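Local coordinates for protein NAD(P)H-flavin oxidoreductase (Agrobacterium tumefaciens str. C58, PDB 2FRE) that probably uses a bound flavin mononucleotide to carry out NAD(P)H-dependent reductions, as in related nitroreductase-family oxidoreductases, at residues I39-A42 / A43-A46; L74-G77 / N78-A82; S107-H110 / S111-G115; V189-E192 / G193-G197. All blocks are in the same frame, centred on the assembly; numbering follows the deposited sequence.

Overall arrangement
The four contacts are local, made by residues a few positions apart, and three of them reach the second subunit. The dimer carries two flavins. Interaction 2 borders one, whose other partners include S22, R24 and S181 of the same chain. Interaction 3 meets the dimethylbenzene end of the other, which is hydrogen-bonded by the second subunit. These two contacts lie on opposite sides of the chain's centre, about 26 Å apart between centres. Interaction 1 runs close to interaction 3, with nearest atoms about 5 Å apart, and the side chain of W45 is about 6 Å from that same flavin, on its phosphate side. Interaction 4 lies outermost, its nearest atoms about 13 Å from interaction 3.

Interaction 1. Residues I39-A42 / A43-A46; sequences ILDA and AHWA
D41 and H44 lie side by side one turn apart near the C-terminal end of helix 33-44, pointing the same way, with carboxylate and imidazole planes 43° apart. D41 CG is anti to the backbone N (chi1 -163°), which brings OD1 within 3.0 Å of H44 NE2, yet the angle is too poor for a hydrogen bond. The other carboxylate oxygen, OD2, is satisfied across the dimer interface by the backbone N of Y11 of the second subunit. Among the main-chain acceptors, I39 O takes A43 N at 3.2 Å and 164°, and L40 O takes H44 N at 3.0 Å. The helix then winds down: W45 N bonds to A42 O at 3.1 Å, and A46 N to A43 O at 3.2 Å. Bonds to D41 O are weak at most and its position is doubtful, so little rests on them. Carbonyl W45 O, beyond the last regular turn, is taken up by R20 and R183 of the second subunit. The polar groups of this helix end are therefore shared out, inner carbonyls to the following turn and D41 OD2 and W45 O to the partner chain, consistent with a buried place at the dimer interface.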
# COMPACT_ATOMS: atom_id res chain seq x y z
N ILE A 39 -14.95 -1.77 -3.98
CA ILE A 39 -13.52 -1.58 -4.21
C ILE A 39 -12.97 -0.42 -3.40
O ILE A 39 -11.96 -0.56 -2.74
CB ILE A 39 -13.21 -1.39 -5.71
CG1 ILE A 39 -13.44 -2.73 -6.44
CG2 ILE A 39 -11.77 -0.90 -5.93
CD1 ILE A 39 -13.41 -2.64 -7.93
N LEU A 40 -13.65 0.72 -3.44
CA LEU A 40 -13.21 1.89 -2.69
C LEU A 40 -13.46 1.72 -1.18
O LEU A 40 -12.71 2.25 -0.38
CB LEU A 40 -13.86 3.17 -3.24
CG LEU A 40 -13.48 3.53 -4.68
CD1 LEU A 40 -14.16 4.85 -5.14
CD2 LEU A 40 -12.00 3.61 -4.89
N ASP A 41 -14.48 0.95 -0.81
CA ASP A 41 -14.73 0.62 0.60
C ASP A 41 -13.55 -0.17 1.18
O ASP A 41 -13.02 0.16 2.23
CB ASP A 41 -16.05 -0.17 0.73
CG ASP A 41 -16.60 -0.17 2.14
OD1 ASP A 41 -16.04 0.51 3.03
OD2 ASP A 41 -17.61 -0.86 2.36
N ALA A 42 -13.09 -1.18 0.45
CA ALA A 42 -11.91 -1.94 0.88
C ALA A 42 -10.67 -1.04 1.02
O ALA A 42 -9.92 -1.13 2.02
CB ALA A 42 -11.65 -3.11 -0.09
N ALA A 43 -10.45 -0.19 0.02
CA ALA A 43 -9.36 0.78 0.03
C ALA A 43 -9.37 1.67 1.30
O ALA A 43 -8.33 1.88 1.92
CB ALA A 43 -9.40 1.64 -1.26
N HIS A 44 -10.55 2.14 1.69
CA HIS A 44 -10.70 3.06 2.83
C HIS A 44 -10.59 2.36 4.18
O HIS A 44 -10.54 3.04 5.23
CB HIS A 44 -12.02 3.87 2.67
CG HIS A 44 -13.13 3.50 3.61
ND1 HIS A 44 -13.73 4.41 4.46
CD2 HIS A 44 -13.78 2.33 3.81
CE1 HIS A 44 -14.69 3.82 5.14
NE2 HIS A 44 -14.73 2.55 4.78
N TRP A 45 -10.56 1.03 4.17
CA TRP A 45 -10.26 0.24 5.38
C TRP A 45 -8.76 0.05 5.64
O TRP A 45 -8.37 -0.65 6.59
CB TRP A 45 -10.98 -1.12 5.35
CG TRP A 45 -12.33 -1.01 5.88
CD1 TRP A 45 -13.50 -1.01 5.17
CD2 TRP A 45 -12.68 -0.84 7.24
NE1 TRP A 45 -14.56 -0.86 6.02
CE2 TRP A 45 -14.09 -0.75 7.31
CE3 TRP A 45 -11.95 -0.78 8.43
CZ2 TRP A 45 -14.77 -0.58 8.50
CZ3 TRP A 45 -12.63 -0.60 9.63
CH2 TRP A 45 -14.02 -0.51 9.65
N ALA A 46 -7.91 0.69 4.85
CA ALA A 46 -6.48 0.54 5.01
C ALA A 46 -6.01 1.14 6.33
O ALA A 46 -6.65 2.04 6.86
CB ALA A 46 -5.73 1.17 3.82

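Interaction 2. Residues L74-G77 / N78-A82; sequences LMEG and NQKWA. With FMN (flavin mononucleotide), chain C.
L74 and A82 form the close-packed side of this contact: L74 CD1 lies 3.7 Å from A82 CB, while L74 CB meets the aliphatic CG of Q79 at 4.0 Å. Backbone bonds close the start of helix 76-82. M75, a selenomethionine at the N-cap position, offers its carbonyl oxygen to Q79 N at 2.9 Å with an angle of 158°, and E76 O receives K80 N at 3.3 Å.

On the same helix, W81 turns its indole toward the cofactor. Its CG sits between the backbone N and the carbonyl carbon (chi1 55°), and CZ2 ends 3.7 Å from O2 of the FMN. One face of the indole is overlaid near its rim by N78 O, 3.5 Å above the plane, and by A82 CB. The amide of N78 approaches O4 and N3 of the same flavin, which places both residues in its pocket.

The solvent side is looser. Here the side chains of E76 and K80 meet at a slant, joined by a salt bridge of 3.3 Å from E76 OE1 to K80 NZ; the lysine reaches it by bending at its last torsion (chi4 55°). Both residues are exposed, as is M75, in contrast to the buried L74, N78, W81 and A82.

The buried face packs on M135 of strand 131-135 and, through L74, on L88 and F90 of strand 87-98. M75 also pairs by a backbone hydrogen bond with G137, and the ring of W81 meets that of H133, so the short helix lies against the central sheet beside the flavin.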
# COMPACT_ATOMS: atom_id res chain seq x y z
N LEU A 74 -4.98 11.95 -18.51
CA LEU A 74 -3.85 11.03 -18.65
C LEU A 74 -3.01 11.47 -19.83
O LEU A 74 -3.52 12.07 -20.78
CB LEU A 74 -4.34 9.61 -18.91
CG LEU A 74 -5.55 9.14 -18.10
CD1 LEU A 74 -6.02 7.78 -18.59
CD2 LEU A 74 -5.19 9.15 -16.64
N MSE A 75 -1.72 11.12 -19.78
CA MSE A 75 -0.84 11.33 -20.92
C MSE A 75 -1.21 10.40 -22.06
O MSE A 75 -1.84 9.36 -21.85
CB MSE A 75 0.62 11.17 -20.52
CG MSE A 75 1.03 12.27 -19.60
SE MSE A 75 2.85 12.15 -18.96
CE MSE A 75 2.87 13.81 -17.82
N GLU A 76 -0.84 10.82 -23.27
CA GLU A 76 -1.29 10.21 -24.53
C GLU A 76 -1.05 8.72 -24.56
O GLU A 76 -1.93 7.95 -24.97
CB GLU A 76 -0.57 10.87 -25.72
CG GLU A 76 -0.74 10.15 -27.07
CD GLU A 76 -0.12 10.92 -28.25
OE1 GLU A 76 -0.33 10.49 -29.42
OE2 GLU A 76 0.56 11.95 -28.02
N GLY A 77 0.14 8.31 -24.13
CA GLY A 77 0.53 6.91 -24.10
C GLY A 77 -0.44 6.08 -23.28
O GLY A 77 -0.93 5.06 -23.74
N ASN A 78 -0.72 6.53 -22.07
CA ASN A 78 -1.69 5.85 -21.21
C ASN A 78 -3.12 5.92 -21.76
O ASN A 78 -3.86 4.94 -21.66
CB ASN A 78 -1.68 6.39 -19.78
CG ASN A 78 -0.45 5.97 -18.99
OD1 ASN A 78 0.01 6.71 -18.10
ND2 ASN A 78 0.06 4.79 -19.28
N GLN A 79 -3.50 7.05 -22.36
CA GLN A 79 -4.85 7.18 -22.92
C GLN A 79 -5.19 6.05 -23.87
O GLN A 79 -6.33 5.58 -23.90
CB GLN A 79 -5.02 8.49 -23.68
CG GLN A 79 -5.13 9.70 -22.79
CD GLN A 79 -5.41 10.97 -23.57
OE1 GLN A 79 -4.90 12.04 -23.22
NE2 GLN A 79 -6.22 10.87 -24.60
N LYS A 80 -4.21 5.64 -24.67
CA LYS A 80 -4.40 4.70 -25.76
C LYS A 80 -5.11 3.43 -25.30
O LYS A 80 -5.94 2.90 -26.01
CB LYS A 80 -3.05 4.31 -26.36
CG LYS A 80 -2.37 5.41 -27.14
CD LYS A 80 -0.91 5.08 -27.45
CE LYS A 80 -0.41 5.79 -28.72
NZ LYS A 80 -0.57 7.30 -28.71
N TRP A 81 -4.78 2.96 -24.10
CA TRP A 81 -5.37 1.73 -23.56
C TRP A 81 -6.35 1.99 -22.44
O TRP A 81 -7.35 1.30 -22.33
CB TRP A 81 -4.27 0.74 -23.10
CG TRP A 81 -3.31 1.29 -22.12
CD1 TRP A 81 -2.13 1.92 -22.39
CD2 TRP A 81 -3.43 1.27 -20.70
NE1 TRP A 81 -1.51 2.29 -21.24
CE2 TRP A 81 -2.29 1.92 -20.18
CE3 TRP A 81 -4.40 0.79 -19.82
CZ2 TRP A 81 -2.09 2.10 -18.82
CZ3 TRP A 81 -4.20 0.96 -18.45
CH2 TRP A 81 -3.06 1.62 -17.97
N ALA A 82 -6.06 2.98 -21.59
CA ALA A 82 -6.91 3.27 -20.43
C ALA A 82 -8.31 3.80 -20.80
O ALA A 82 -9.24 3.72 -19.99
CB ALA A 82 -6.22 4.22 -19.49
N1 FMN C . 1.84 1.52 -16.03
C2 FMN C . 1.71 2.21 -17.24
O2 FMN C . 1.53 1.58 -18.29
N3 FMN C . 1.80 3.59 -17.28
C4 FMN C . 2.00 4.33 -16.14
O4 FMN C . 1.84 5.56 -16.18
C4A FMN C . 2.13 3.63 -14.92
N5 FMN C . 2.33 4.33 -13.74
C5A FMN C . 2.38 3.63 -12.55
C6 FMN C . 2.55 4.35 -11.37
C7 FMN C . 2.59 3.69 -10.16
C7M FMN C . 2.26 4.54 -8.96
C8 FMN C . 2.50 2.30 -10.10
C8M FMN C . 1.99 1.62 -8.84
C9 FMN C . 2.33 1.58 -11.27
C9A FMN C . 2.30 2.25 -12.51
N10 FMN C . 2.15 1.54 -13.68
C10 FMN C . 2.04 2.23 -14.88
C1' FMN C . 2.15 0.03 -13.69
C2' FMN C . 3.44 -0.62 -13.20
O2' FMN C . 4.45 -0.64 -14.21
C3' FMN C . 3.15 -2.03 -12.68
O3' FMN C . 2.30 -1.95 -11.54
C4' FMN C . 4.44 -2.78 -12.37
O4' FMN C . 5.18 -3.01 -13.56
C5' FMN C . 4.21 -4.11 -11.67
O5' FMN C . 3.42 -4.98 -12.47
P FMN C . 2.05 -5.61 -11.91
O1P FMN C . 2.44 -6.61 -10.84
O2P FMN C . 1.20 -4.51 -11.29
O3P FMN C . 1.36 -6.24 -13.09

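Interaction 3. Residues S107-H110 / S111-G115; sequences SATH and SFDAG. With FMN (flavin mononucleotide), chain D.
T109 and D113 cross obliquely at the start of helix 110-127, and their polar ends meet: T109 OG1 donates to D113 OD2 at 2.8 Å, approaching from above the carboxylate plane, 53° out of it. The threonine hydroxyl stands between its own backbone N and carbonyl carbon (chi1 66°), which turns it to the aspartate and sends CG2 toward the flavin. Behind this pair D113 N bonds to T109 O at 2.7 Å, almost in line with the carbonyl, and closes the first turn. T109 occupies the N-cap position, though its side chain makes no capping bond.

H110 is turned back upon the preceding loop. Its ND1 bonds to S107 O at 3.3 Å, with the oxygen exactly in the imidazole plane, which favours this rotation of the ring. S107 OG in turn accepts from T109 N at 3.3 Å, an ST turn that bends the chain just before the helix.

F112 points its ring away from the loop. CE2 comes to 4.0 Å from the C7M methyl of the FMN, and the ring also meets W118 of the second subunit with planes about 15° apart. The other carboxylate oxygen, D113 OD1, stands 3.6 Å from C7M.

D113 OD2 is gripped twice, by T109 OG1 and by the backbone N of A49, which probably restrains the carboxylate. The flavin's dimethylbenzene end is thus met by a methyl, a ring and a carboxylate held through its other oxygen, while S22, R24, S181 and other residues of the second subunit hydrogen-bond that flavin.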
# COMPACT_ATOMS: atom_id res chain seq x y z
N SER A 107 2.29 16.06 7.05
CA SER A 107 2.15 14.65 7.33
C SER A 107 3.37 13.90 6.84
O SER A 107 3.78 14.06 5.69
CB SER A 107 0.92 14.08 6.63
OG SER A 107 1.04 12.68 6.54
N ALA A 108 3.94 13.07 7.71
CA ALA A 108 5.13 12.30 7.36
C ALA A 108 4.79 11.05 6.54
O ALA A 108 5.65 10.54 5.85
CB ALA A 108 5.88 11.91 8.61
N THR A 109 3.54 10.58 6.60
CA THR A 109 3.18 9.28 6.04
C THR A 109 2.05 9.28 5.00
O THR A 109 1.62 8.20 4.55
CB THR A 109 2.74 8.32 7.17
OG1 THR A 109 1.53 8.82 7.76
CG2 THR A 109 3.84 8.22 8.24
N HIS A 110 1.55 10.46 4.62
CA HIS A 110 0.33 10.50 3.77
C HIS A 110 0.43 9.74 2.44
O HIS A 110 -0.52 9.09 2.02
CB HIS A 110 -0.16 11.94 3.55
CG HIS A 110 0.73 12.77 2.67
ND1 HIS A 110 1.84 13.43 3.14
CD2 HIS A 110 0.63 13.08 1.35
CE1 HIS A 110 2.41 14.08 2.15
NE2 HIS A 110 1.70 13.89 1.06
N SER A 111 1.58 9.79 1.78
CA SER A 111 1.75 9.11 0.51
C SER A 111 1.91 7.60 0.71
O SER A 111 1.34 6.79 -0.02
CB SER A 111 2.96 9.70 -0.24
OG SER A 111 2.68 11.05 -0.60
N PHE A 112 2.68 7.25 1.72
CA PHE A 112 2.83 5.87 2.16
C PHE A 112 1.45 5.25 2.46
O PHE A 112 1.09 4.15 1.98
CB PHE A 112 3.79 5.87 3.36
CG PHE A 112 4.09 4.50 3.93
CD1 PHE A 112 5.05 3.72 3.36
CD2 PHE A 112 3.41 4.03 5.06
CE1 PHE A 112 5.37 2.47 3.91
CE2 PHE A 112 3.71 2.78 5.58
CZ PHE A 112 4.68 2.00 5.00
N ASP A 113 0.67 5.97 3.26
CA ASP A 113 -0.63 5.49 3.68
C ASP A 113 -1.60 5.37 2.49
O ASP A 113 -2.32 4.40 2.37
CB ASP A 113 -1.19 6.43 4.76
CG ASP A 113 -0.52 6.25 6.16
OD1 ASP A 113 0.10 5.20 6.43
OD2 ASP A 113 -0.63 7.18 7.00
N ALA A 114 -1.58 6.34 1.61
CA ALA A 114 -2.32 6.29 0.34
C ALA A 114 -1.97 5.04 -0.50
O ALA A 114 -2.84 4.45 -1.12
CB ALA A 114 -2.07 7.57 -0.47
N GLY A 115 -0.70 4.64 -0.49
CA GLY A 115 -0.23 3.42 -1.18
C GLY A 115 -0.83 2.15 -0.62
O GLY A 115 -1.20 1.24 -1.38
N1 FMN D . 0.41 2.60 16.11
C2 FMN D . 1.05 2.93 17.30
O2 FMN D . 0.63 2.38 18.33
N3 FMN D . 2.14 3.75 17.33
C4 FMN D . 2.60 4.32 16.16
O4 FMN D . 3.73 4.84 16.13
C4A FMN D . 1.95 4.02 14.97
N5 FMN D . 2.38 4.56 13.78
C5A FMN D . 1.78 4.20 12.59
C6 FMN D . 2.26 4.72 11.39
C7 FMN D . 1.67 4.36 10.17
C7M FMN D . 2.53 4.54 8.95
C8 FMN D . 0.61 3.46 10.15
C8M FMN D . 0.32 2.62 8.92
C9 FMN D . 0.12 2.96 11.35
C9A FMN D . 0.71 3.34 12.56
N10 FMN D . 0.21 2.83 13.75
C10 FMN D . 0.86 3.15 14.94
C1' FMN D . -1.15 2.18 13.79
C2' FMN D . -2.36 2.95 13.24
O2' FMN D . -2.89 3.82 14.25
C3' FMN D . -3.45 1.96 12.82
O3' FMN D . -2.97 1.17 11.75
C4' FMN D . -4.77 2.68 12.46
O4' FMN D . -5.37 3.25 13.63
C5' FMN D . -5.80 1.77 11.82
O5' FMN D . -6.02 0.65 12.62
P FMN D . -5.86 -0.86 12.09
O1P FMN D . -6.96 -1.17 11.13
O2P FMN D . -4.52 -0.96 11.43
O3P FMN D . -6.01 -1.79 13.26
O HOH W 1 4.71 9.67 2.89

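Interaction 4. Residues V189-E192 / G193-G197; sequences VAFE and GRFTG
The chain between F191 and F195 reverses through a classic gamma turn at G193, whose phi of 89° is a value glycine favours, with R194 N reaching E192 O at 3.0 Å in a weak hydrogen bond. Beyond this turn the strand's aromatic residue is folded against the returning loop. F191 and F195 lie side by side, pointing the same way, and form an edge-to-face pair: the ring centroids are 4.9 Å apart, the planes stand at 59°, and F191 CE2 sits 3.7 Å above the face of F195, over its centre.

The F191 ring is also sandwiched by backbone. G197 N lies over the centre of one face, 3.5 Å above the plane, while V189 C lies 4.0 Å above the opposite one, nearer the rim. T196 slides past F191 in the reverse direction, its OG1 3.4 Å from F191 CD1. A water bridges the strand and the returning loop, accepting from E192 N at 3.2 Å and lying 3.3 Å from T196 OG1.

The second subunit meets the turn at R194 and F195. R194 NE makes a salt bridge with D148 of the second subunit, and the ring of F195 meets F153 of that chain edge to face. Residues A190 to E192 pair in parallel with a strand of the second subunit, touching R56 and Y59 there, so the C-terminal segment extends the partner's sheet, as known for dimeric nitroreductases.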
# COMPACT_ATOMS: atom_id res chain seq x y z
N VAL A 189 16.10 -7.33 -1.50
CA VAL A 189 15.34 -6.26 -0.85
C VAL A 189 15.07 -6.49 0.64
O VAL A 189 14.63 -5.57 1.32
CB VAL A 189 13.99 -5.94 -1.55
CG1 VAL A 189 14.21 -5.53 -3.00
CG2 VAL A 189 12.99 -7.11 -1.45
N ALA A 190 15.30 -7.70 1.13
CA ALA A 190 15.02 -8.03 2.53
C ALA A 190 16.32 -8.45 3.19
O ALA A 190 16.96 -9.44 2.77
CB ALA A 190 14.01 -9.17 2.62
N PHE A 191 16.72 -7.69 4.20
CA PHE A 191 18.01 -7.83 4.87
C PHE A 191 17.82 -8.07 6.37
O PHE A 191 17.10 -7.33 7.05
CB PHE A 191 18.85 -6.56 4.67
CG PHE A 191 18.85 -6.02 3.26
CD1 PHE A 191 19.11 -6.85 2.18
CD2 PHE A 191 18.58 -4.68 3.01
CE1 PHE A 191 19.11 -6.37 0.89
CE2 PHE A 191 18.55 -4.19 1.72
CZ PHE A 191 18.83 -5.04 0.65
N GLU A 192 18.50 -9.08 6.90
CA GLU A 192 18.45 -9.34 8.33
C GLU A 192 19.48 -8.51 9.08
O GLU A 192 20.66 -8.47 8.69
CB GLU A 192 18.71 -10.80 8.63
CG GLU A 192 18.47 -11.15 10.08
CD GLU A 192 18.26 -12.62 10.32
OE1 GLU A 192 18.84 -13.46 9.60
OE2 GLU A 192 17.51 -12.95 11.26
N GLY A 193 19.04 -7.83 10.14
CA GLY A 193 19.96 -7.21 11.10
C GLY A 193 20.38 -5.79 10.77
O GLY A 193 20.39 -4.91 11.65
N ARG A 194 20.76 -5.58 9.52
CA ARG A 194 21.20 -4.27 9.03
C ARG A 194 21.05 -4.22 7.51
O ARG A 194 20.79 -5.23 6.88
CB ARG A 194 22.66 -4.01 9.41
CG ARG A 194 23.63 -5.11 9.02
CD ARG A 194 25.07 -4.77 9.47
NE ARG A 194 25.64 -3.71 8.63
CZ ARG A 194 26.24 -3.92 7.46
NH1 ARG A 194 26.36 -5.14 6.97
NH2 ARG A 194 26.72 -2.89 6.77
N PHE A 195 21.20 -3.03 6.95
CA PHE A 195 21.06 -2.85 5.50
C PHE A 195 22.30 -3.46 4.82
O PHE A 195 23.38 -2.91 4.89
CB PHE A 195 20.93 -1.36 5.18
CG PHE A 195 20.44 -1.07 3.78
CD1 PHE A 195 19.14 -0.62 3.57
CD2 PHE A 195 21.27 -1.23 2.68
CE1 PHE A 195 18.68 -0.32 2.29
CE2 PHE A 195 20.82 -0.95 1.39
CZ PHE A 195 19.52 -0.49 1.20
N THR A 196 22.15 -4.60 4.16
CA THR A 196 23.34 -5.23 3.53
C THR A 196 23.35 -5.14 2.01
O THR A 196 24.34 -5.52 1.38
CB THR A 196 23.46 -6.70 3.86
OG1 THR A 196 22.24 -7.35 3.52
CG2 THR A 196 23.74 -6.91 5.34
N GLY A 197 22.26 -4.63 1.44
CA GLY A 197 22.16 -4.48 -0.01
C GLY A 197 23.07 -3.39 -0.53
O GLY A 197 23.54 -2.56 0.22
O HOH W 2 20.78 -9.99 4.83